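Local atomic coordinates of 3-keto-5-aminohexanoate cleavage enzyme (Burkholderia xenovorans LB400, PDB entry 3E49), a protein that probably cleaves beta-keto acids such as 3-keto-5-aminohexanoate with the help of a bound zinc ion, in a TIM-barrel fold. Residues V8-A13 with A252-G257; Q198-L203 with S232-G237. All coordinates share one frame; numbering follows the deposited sequence.

Contact 1: residues V8-A13 with A252-G257; sequences VIITCA and ANVRVG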
ATOM      1  N   VAL A   8      -1.897  25.370   4.838  1.00 29.55           N
ATOM      2  CA  VAL A   8      -2.794  24.674   3.930  1.00 26.44           C
ATOM      3  C   VAL A   8      -3.447  25.577   2.904  1.00 25.09           C
ATOM      4  O   VAL A   8      -4.175  26.514   3.257  1.00 24.34           O
ATOM      5  CB  VAL A   8      -3.910  23.970   4.729  1.00 25.36           C
ATOM      6  CG1 VAL A   8      -4.750  23.095   3.847  1.00 22.87           C
ATOM      7  CG2 VAL A   8      -3.263  23.145   5.849  1.00 25.66           C
ATOM      8  N   ILE A   9      -3.218  25.264   1.637  1.00 23.99           N
ATOM      9  CA  ILE A   9      -3.867  25.962   0.564  1.00 23.26           C
ATOM     10  C   ILE A   9      -5.249  25.392   0.373  1.00 24.37           C
ATOM     11  O   ILE A   9      -5.378  24.213   0.028  1.00 23.88           O
ATOM     12  CB  ILE A   9      -3.150  25.796  -0.777  1.00 23.55           C
ATOM     13  CG1 ILE A   9      -1.704  26.311  -0.700  1.00 24.17           C
ATOM     14  CG2 ILE A   9      -3.955  26.495  -1.902  1.00 23.27           C
ATOM     15  CD1 ILE A   9      -0.835  25.813  -1.825  1.00 23.01           C
ATOM     16  N   ILE A  10      -6.268  26.236   0.523  1.00 23.53           N
ATOM     17  CA  ILE A  10      -7.646  25.821   0.236  1.00 22.62           C
ATOM     18  C   ILE A  10      -8.018  26.345  -1.155  1.00 23.24           C
ATOM     19  O   ILE A  10      -7.958  27.561  -1.407  1.00 23.01           O
ATOM     20  CB  ILE A  10      -8.636  26.402   1.233  1.00 22.94           C
ATOM     21  CG1 ILE A  10      -8.284  25.949   2.671  1.00 21.98           C
ATOM     22  CG2 ILE A  10     -10.061  26.118   0.799  1.00 20.98           C
ATOM     23  CD1 ILE A  10      -9.155  26.538   3.750  1.00 21.12           C
ATOM     24  N   THR A  11      -8.347  25.423  -2.048  1.00 21.82           N
ATOM     25  CA  THR A  11      -8.885  25.769  -3.351  1.00 22.50           C
ATOM     26  C   THR A  11     -10.406  25.621  -3.278  1.00 24.44           C
ATOM     27  O   THR A  11     -10.931  24.600  -2.744  1.00 22.13           O
ATOM     28  CB  THR A  11      -8.345  24.907  -4.474  1.00 22.32           C
ATOM     29  OG1 THR A  11      -6.939  25.160  -4.633  1.00 25.36           O
ATOM     30  CG2 THR A  11      -9.105  25.207  -5.784  1.00 19.11           C
ATOM     31  N   CYS A  12     -11.123  26.628  -3.803  1.00 24.71           N
ATOM     32  CA  CYS A  12     -12.561  26.539  -3.895  1.00 25.15           C
ATOM     33  C   CYS A  12     -13.007  26.598  -5.377  1.00 26.21           C
ATOM     34  O   CYS A  12     -12.777  27.566  -6.046  1.00 26.53           O
ATOM     35  CB  CYS A  12     -13.232  27.628  -3.078  1.00 27.65           C
ATOM     36  SG  CYS A  12     -14.999  27.292  -2.940  1.00 27.34           S
ATOM     37  N   ALA A  13     -13.630  25.529  -5.861  1.00 24.44           N
ATOM     38  CA  ALA A  13     -14.146  25.411  -7.224  1.00 24.85           C
ATOM     39  C   ALA A  13     -15.623  25.781  -7.108  1.00 26.84           C
ATOM     40  O   ALA A  13     -16.462  24.962  -6.699  1.00 23.26           O
ATOM     41  CB  ALA A  13     -13.983  23.985  -7.723  1.00 24.99           C
ATOM     42  N   ALA A 252      -1.021  17.650   3.069  1.00 22.31           N
ATOM     43  CA  ALA A 252      -1.543  18.064   1.772  1.00 22.88           C
ATOM     44  C   ALA A 252      -2.412  19.338   1.859  1.00 21.82           C
ATOM     45  O   ALA A 252      -2.791  19.808   2.949  1.00 22.43           O
ATOM     46  CB  ALA A 252      -2.379  16.966   1.170  1.00 23.44           C
ATOM     47  N   ASN A 253      -2.746  19.841   0.673  1.00 22.34           N
ATOM     48  CA  ASN A 253      -3.612  20.978   0.497  1.00 23.31           C
ATOM     49  C   ASN A 253      -4.975  20.463   0.123  1.00 22.98           C
ATOM     50  O   ASN A 253      -5.120  19.283  -0.150  1.00 23.37           O
ATOM     51  CB  ASN A 253      -2.992  21.892  -0.526  1.00 23.78           C
ATOM     52  CG  ASN A 253      -1.636  22.337  -0.062  1.00 27.47           C
ATOM     53  OD1 ASN A 253      -1.530  23.101   0.907  1.00 26.60           O
ATOM     54  ND2 ASN A 253      -0.590  21.817  -0.695  1.00 23.90           N
ATOM     55  N   VAL A 254      -5.985  21.323   0.135  1.00 23.02           N
ATOM     56  CA  VAL A 254      -7.367  20.829  -0.020  1.00 21.64           C
ATOM     57  C   VAL A 254      -8.217  21.590  -1.038  1.00 21.52           C
ATOM     58  O   VAL A 254      -8.061  22.787  -1.210  1.00 20.47           O
ATOM     59  CB  VAL A 254      -8.069  20.886   1.350  1.00 23.01           C
ATOM     60  CG1 VAL A 254      -7.317  20.004   2.374  1.00 22.74           C
ATOM     61  CG2 VAL A 254      -8.173  22.361   1.878  1.00 19.10           C
ATOM     62  N   ARG A 255      -9.173  20.913  -1.650  1.00 19.11           N
ATOM     63  CA  ARG A 255     -10.081  21.544  -2.603  1.00 19.57           C
ATOM     64  C   ARG A 255     -11.491  21.260  -2.195  1.00 23.13           C
ATOM     65  O   ARG A 255     -11.838  20.107  -1.921  1.00 20.79           O
ATOM     66  CB  ARG A 255      -9.854  21.098  -4.044  1.00 19.12           C
ATOM     67  CG  ARG A 255     -10.862  21.613  -5.021  1.00 17.46           C
ATOM     68  CD  ARG A 255     -10.422  21.441  -6.414  1.00 20.56           C
ATOM     69  NE  ARG A 255     -11.558  21.505  -7.319  1.00 21.57           N
ATOM     70  CZ  ARG A 255     -11.488  21.457  -8.635  1.00 22.75           C
ATOM     71  NH1 ARG A 255     -10.331  21.468  -9.265  1.00 26.47           N
ATOM     72  NH2 ARG A 255     -12.601  21.437  -9.327  1.00 27.07           N
ATOM     73  N   VAL A 256     -12.275  22.329  -2.123  1.00 22.97           N
ATOM     74  CA  VAL A 256     -13.699  22.241  -1.826  1.00 23.03           C
ATOM     75  C   VAL A 256     -14.471  23.007  -2.931  1.00 25.04           C
ATOM     76  O   VAL A 256     -13.871  23.494  -3.881  1.00 24.74           O
ATOM     77  CB  VAL A 256     -14.050  22.714  -0.395  1.00 21.38           C
ATOM     78  CG1 VAL A 256     -13.319  21.839   0.651  1.00 18.56           C
ATOM     79  CG2 VAL A 256     -13.705  24.199  -0.171  1.00 21.41           C
ATOM     80  N   GLY A 257     -15.790  23.090  -2.799  1.00 23.57           N
ATOM     81  CA  GLY A 257     -16.622  23.825  -3.753  1.00 24.05           C
ATOM     82  C   GLY A 257     -17.823  23.112  -4.311  1.00 25.28           C
ATOM     83  O   GLY A 257     -17.814  21.904  -4.446  1.00 25.23           O
TER
HETATM   84  O   HOH W   1      -5.611  23.346  -2.941  1.00 21.68           O
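Thr11 and Arg255 are paired across strands 10-13 and 253-256, the first and last of the TIM barrel, whose parallel pairing closes its sheet. The backbone ladder follows the parallel pattern: Val254 N binds Ile9 O, Thr11 N reaches Val254 O at 2.8 Å, Val256 N returns to Thr11 O at 2.7 Å, and Ala13 N ends the series on Val256 O. Before the ladder starts, Asn253 extends it with its side chain: OD1 accepts Ile9 N at 2.8 Å in a nearly straight bond (174°), while ND2 is held by Trp231 O. A short polar amide suits this end because it serves the strands on both flanks.

Ile10, Cys12, Val254 and Val256 share one face of the sheet. Ile10, Cys12 and Val256 touch helix 273-286, the valine meeting Val277, and Ile10 CG1 lies alongside Val254 CG2 at 3.7 Å. On the other face, a water joins Thr11 OG1 to Val254 O.

Arg255 leaves the strand with CG anti to its backbone N (chi1 174°) and runs extended into the barrel, crossing Thr11 at a slant. CB and CG pass over Thr11 O, CD touches Thr11 CG2 at 4.0 Å, and NE and NH2 both come near Ala13 CB, NH2 at 3.3 Å; the small methyl leaves room for them. NH1 forms a salt bridge with Glu170 and NE one with Asp260, which would fix the group's rotation near the zinc ligands His50 and Glu259. Gly257 lacks a CB that would collide with Ala13 O, so its CA approaches that oxygen to 3.2 Å.

Contact 2: residues Q198-L203 with S232-G237; sequences QTVFGL and SILGAG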
ATOM      1  N   GLN A 198      -3.506  18.048  -8.366  1.00 22.10           N
ATOM      2  CA  GLN A 198      -4.813  17.971  -7.773  1.00 21.91           C
ATOM      3  C   GLN A 198      -5.305  16.549  -8.075  1.00 21.37           C
ATOM      4  O   GLN A 198      -5.668  16.201  -9.211  1.00 22.64           O
ATOM      5  CB  GLN A 198      -5.777  19.016  -8.352  1.00 23.44           C
ATOM      6  CG  GLN A 198      -7.159  19.040  -7.722  1.00 20.44           C
ATOM      7  CD  GLN A 198      -7.126  19.731  -6.357  1.00 26.45           C
ATOM      8  OE1 GLN A 198      -7.309  19.108  -5.323  1.00 26.90           O
ATOM      9  NE2 GLN A 198      -6.796  21.038  -6.354  1.00 20.52           N
ATOM     10  N   THR A 199      -5.281  15.727  -7.061  1.00 20.60           N
ATOM     11  CA  THR A 199      -5.734  14.313  -7.216  1.00 20.26           C
ATOM     12  C   THR A 199      -7.212  14.288  -6.958  1.00 20.68           C
ATOM     13  O   THR A 199      -7.668  14.722  -5.888  1.00 20.50           O
ATOM     14  CB  THR A 199      -4.976  13.336  -6.297  1.00 21.89           C
ATOM     15  OG1 THR A 199      -5.111  13.732  -4.938  1.00 20.70           O
ATOM     16  CG2 THR A 199      -3.480  13.209  -6.702  1.00 23.28           C
ATOM     17  N   VAL A 200      -7.952  13.795  -7.970  1.00 21.34           N
ATOM     18  CA  VAL A 200      -9.428  13.795  -8.030  1.00 22.07           C
ATOM     19  C   VAL A 200     -10.009  12.422  -7.839  1.00 20.15           C
ATOM     20  O   VAL A 200      -9.753  11.538  -8.662  1.00 24.52           O
ATOM     21  CB  VAL A 200      -9.931  14.311  -9.414  1.00 22.63           C
ATOM     22  CG1 VAL A 200     -11.456  14.410  -9.469  1.00 20.43           C
ATOM     23  CG2 VAL A 200      -9.318  15.743  -9.686  1.00 19.64           C
ATOM     24  N   PHE A 201     -10.796  12.255  -6.777  1.00 18.97           N
ATOM     25  CA  PHE A 201     -11.372  10.925  -6.427  1.00 18.52           C
ATOM     26  C   PHE A 201     -12.854  10.897  -6.487  1.00 20.37           C
ATOM     27  O   PHE A 201     -13.512  11.854  -6.128  1.00 22.28           O
ATOM     28  CB  PHE A 201     -11.018  10.568  -4.965  1.00 18.15           C
ATOM     29  CG  PHE A 201      -9.543  10.640  -4.676  1.00 21.30           C
ATOM     30  CD1 PHE A 201      -8.726   9.569  -4.931  1.00 22.60           C
ATOM     31  CD2 PHE A 201      -8.974  11.812  -4.197  1.00 21.55           C
ATOM     32  CE1 PHE A 201      -7.354   9.647  -4.708  1.00 24.75           C
ATOM     33  CE2 PHE A 201      -7.593  11.907  -3.961  1.00 23.24           C
ATOM     34  CZ  PHE A 201      -6.778  10.815  -4.242  1.00 24.18           C
ATOM     35  N   GLY A 202     -13.402   9.749  -6.882  1.00 22.02           N
ATOM     36  CA  GLY A 202     -14.818   9.543  -6.789  1.00 24.22           C
ATOM     37  C   GLY A 202     -15.692   9.765  -7.977  1.00 26.48           C
ATOM     38  O   GLY A 202     -16.891   9.722  -7.827  1.00 28.90           O
ATOM     39  N   LEU A 203     -15.125  10.018  -9.143  1.00 27.65           N
ATOM     40  CA  LEU A 203     -15.930  10.237 -10.342  1.00 28.59           C
ATOM     41  C   LEU A 203     -15.931   8.980 -11.133  1.00 28.33           C
ATOM     42  O   LEU A 203     -14.867   8.387 -11.306  1.00 27.64           O
ATOM     43  CB  LEU A 203     -15.322  11.318 -11.211  1.00 30.60           C
ATOM     44  CG  LEU A 203     -15.258  12.698 -10.568  1.00 39.42           C
ATOM     45  CD1 LEU A 203     -14.618  13.667 -11.554  1.00 51.58           C
ATOM     46  CD2 LEU A 203     -16.665  13.191 -10.138  1.00 48.51           C
ATOM     47  N   SER A 232      -2.802  18.468  -3.736  1.00 21.36           N
ATOM     48  CA  SER A 232      -4.109  18.891  -3.277  1.00 19.06           C
ATOM     49  C   SER A 232      -5.056  17.742  -3.538  1.00 20.01           C
ATOM     50  O   SER A 232      -4.915  17.000  -4.480  1.00 22.12           O
ATOM     51  CB  SER A 232      -4.610  20.138  -3.977  1.00 21.89           C
ATOM     52  OG  SER A 232      -5.785  20.625  -3.377  1.00 24.52           O
ATOM     53  N   ILE A 233      -6.026  17.661  -2.674  1.00 20.76           N
ATOM     54  CA  ILE A 233      -7.026  16.606  -2.722  1.00 19.92           C
ATOM     55  C   ILE A 233      -8.387  17.153  -3.106  1.00 21.68           C
ATOM     56  O   ILE A 233      -8.856  18.147  -2.516  1.00 20.98           O
ATOM     57  CB  ILE A 233      -7.120  15.965  -1.336  1.00 21.10           C
ATOM     58  CG1 ILE A 233      -5.865  15.103  -1.021  1.00 22.76           C
ATOM     59  CG2 ILE A 233      -8.330  15.034  -1.315  1.00 20.58           C
ATOM     60  CD1 ILE A 233      -4.635  15.841  -0.561  1.00 36.17           C
ATOM     61  N   LEU A 234      -9.054  16.459  -4.052  1.00 22.42           N
ATOM     62  CA  LEU A 234     -10.398  16.775  -4.450  1.00 20.00           C
ATOM     63  C   LEU A 234     -11.206  15.476  -4.341  1.00 18.85           C
ATOM     64  O   LEU A 234     -10.973  14.561  -5.094  1.00 21.42           O
ATOM     65  CB  LEU A 234     -10.454  17.219  -5.906  1.00 22.63           C
ATOM     66  CG  LEU A 234     -11.734  17.858  -6.455  1.00 22.98           C
ATOM     67  CD1 LEU A 234     -11.552  18.123  -7.965  1.00 24.99           C
ATOM     68  CD2 LEU A 234     -12.984  17.009  -6.220  1.00 23.93           C
ATOM     69  N   GLY A 235     -12.066  15.403  -3.361  1.00 19.79           N
ATOM     70  CA  GLY A 235     -13.011  14.298  -3.252  1.00 20.92           C
ATOM     71  C   GLY A 235     -14.352  14.729  -3.755  1.00 21.89           C
ATOM     72  O   GLY A 235     -14.907  15.725  -3.276  1.00 21.79           O
ATOM     73  N   ALA A 236     -14.950  13.924  -4.651  1.00 22.65           N
ATOM     74  CA  ALA A 236     -16.216  14.270  -5.229  1.00 22.90           C
ATOM     75  C   ALA A 236     -17.388  13.962  -4.283  1.00 23.90           C
ATOM     76  O   ALA A 236     -17.406  12.958  -3.517  1.00 23.89           O
ATOM     77  CB  ALA A 236     -16.407  13.573  -6.556  1.00 22.90           C
ATOM     78  N   GLY A 237     -18.386  14.836  -4.336  1.00 23.71           N
ATOM     79  CA  GLY A 237     -19.579  14.686  -3.536  1.00 23.33           C
ATOM     80  C   GLY A 237     -19.335  14.488  -2.048  1.00 24.25           C
ATOM     81  O   GLY A 237     -18.575  15.239  -1.419  1.00 22.39           O
TER
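Val200 and Leu234 form the close-packed middle of this pair of parallel strands, lying side by side with Val200 CG2 3.7 Å from Leu234 CD1. With chi1 at -168° the leucine side chain is turned away from its own amide nitrogen, and CD1 reaches across to the two methyls of Val200; branched apolar side chains suit this buried position. The backbones are stitched at even spacing, Thr199 N to Ser232 O, Leu234 N to Thr199 O at 2.9 Å, Phe201 N to Leu234 O and Ala236 N to Phe201 O.

Thr199, Ile233 and Phe201 occupy the other face. Thr199 OG1 makes a weak bond to Ser232 O at 3.3 Å and a further hydrogen bond with Trp231 NE1, so a threonine can lie buried among apolar neighbours. The Phe201 ring brings CE2 within 4.2 Å of Ile233 CG2 and packs between the sheet and helices 211-225 and 240-248, against Leu214, Met217 and Leu243.

Packing thins past the strand ends, where Gly202 and Leu203 are partly exposed. Gly202 turns the chain with a positive phi (97°), a conformation that glycine adopts readily, and Leu203 then folds back to set CD2 3.6 Å from Ala236 CB. The alanine is small enough for its CB to lie 3.4 Å from Phe201 O. Strand 195-201, helix 211-225 and strand 229-235 make one of the right-handed beta-alpha-beta crossovers from which a TIM barrel is built.

In the fold
The two contacts lie on one curved sheet, their centres about 10 Å apart. Around the barrel the strands run 195-201, 229-235, 253-256, 10-13, so strands 229-235 and 253-256 are neighbours and join contact 2 directly to contact 1. Arg255 N lies 2.9 Å from Ile233 O, a probable hydrogen bond. Contact 2 pairs strands close in sequence, with helix 211-225 between them. Both its segments fall, along the chain, between the two segments of contact 1, which have 238 residues between them. Inside the barrel the Arg255 guanidinium packs on Leu234, linking both contacts to the surroundings of the zinc site formed by His50, His52 and Glu259.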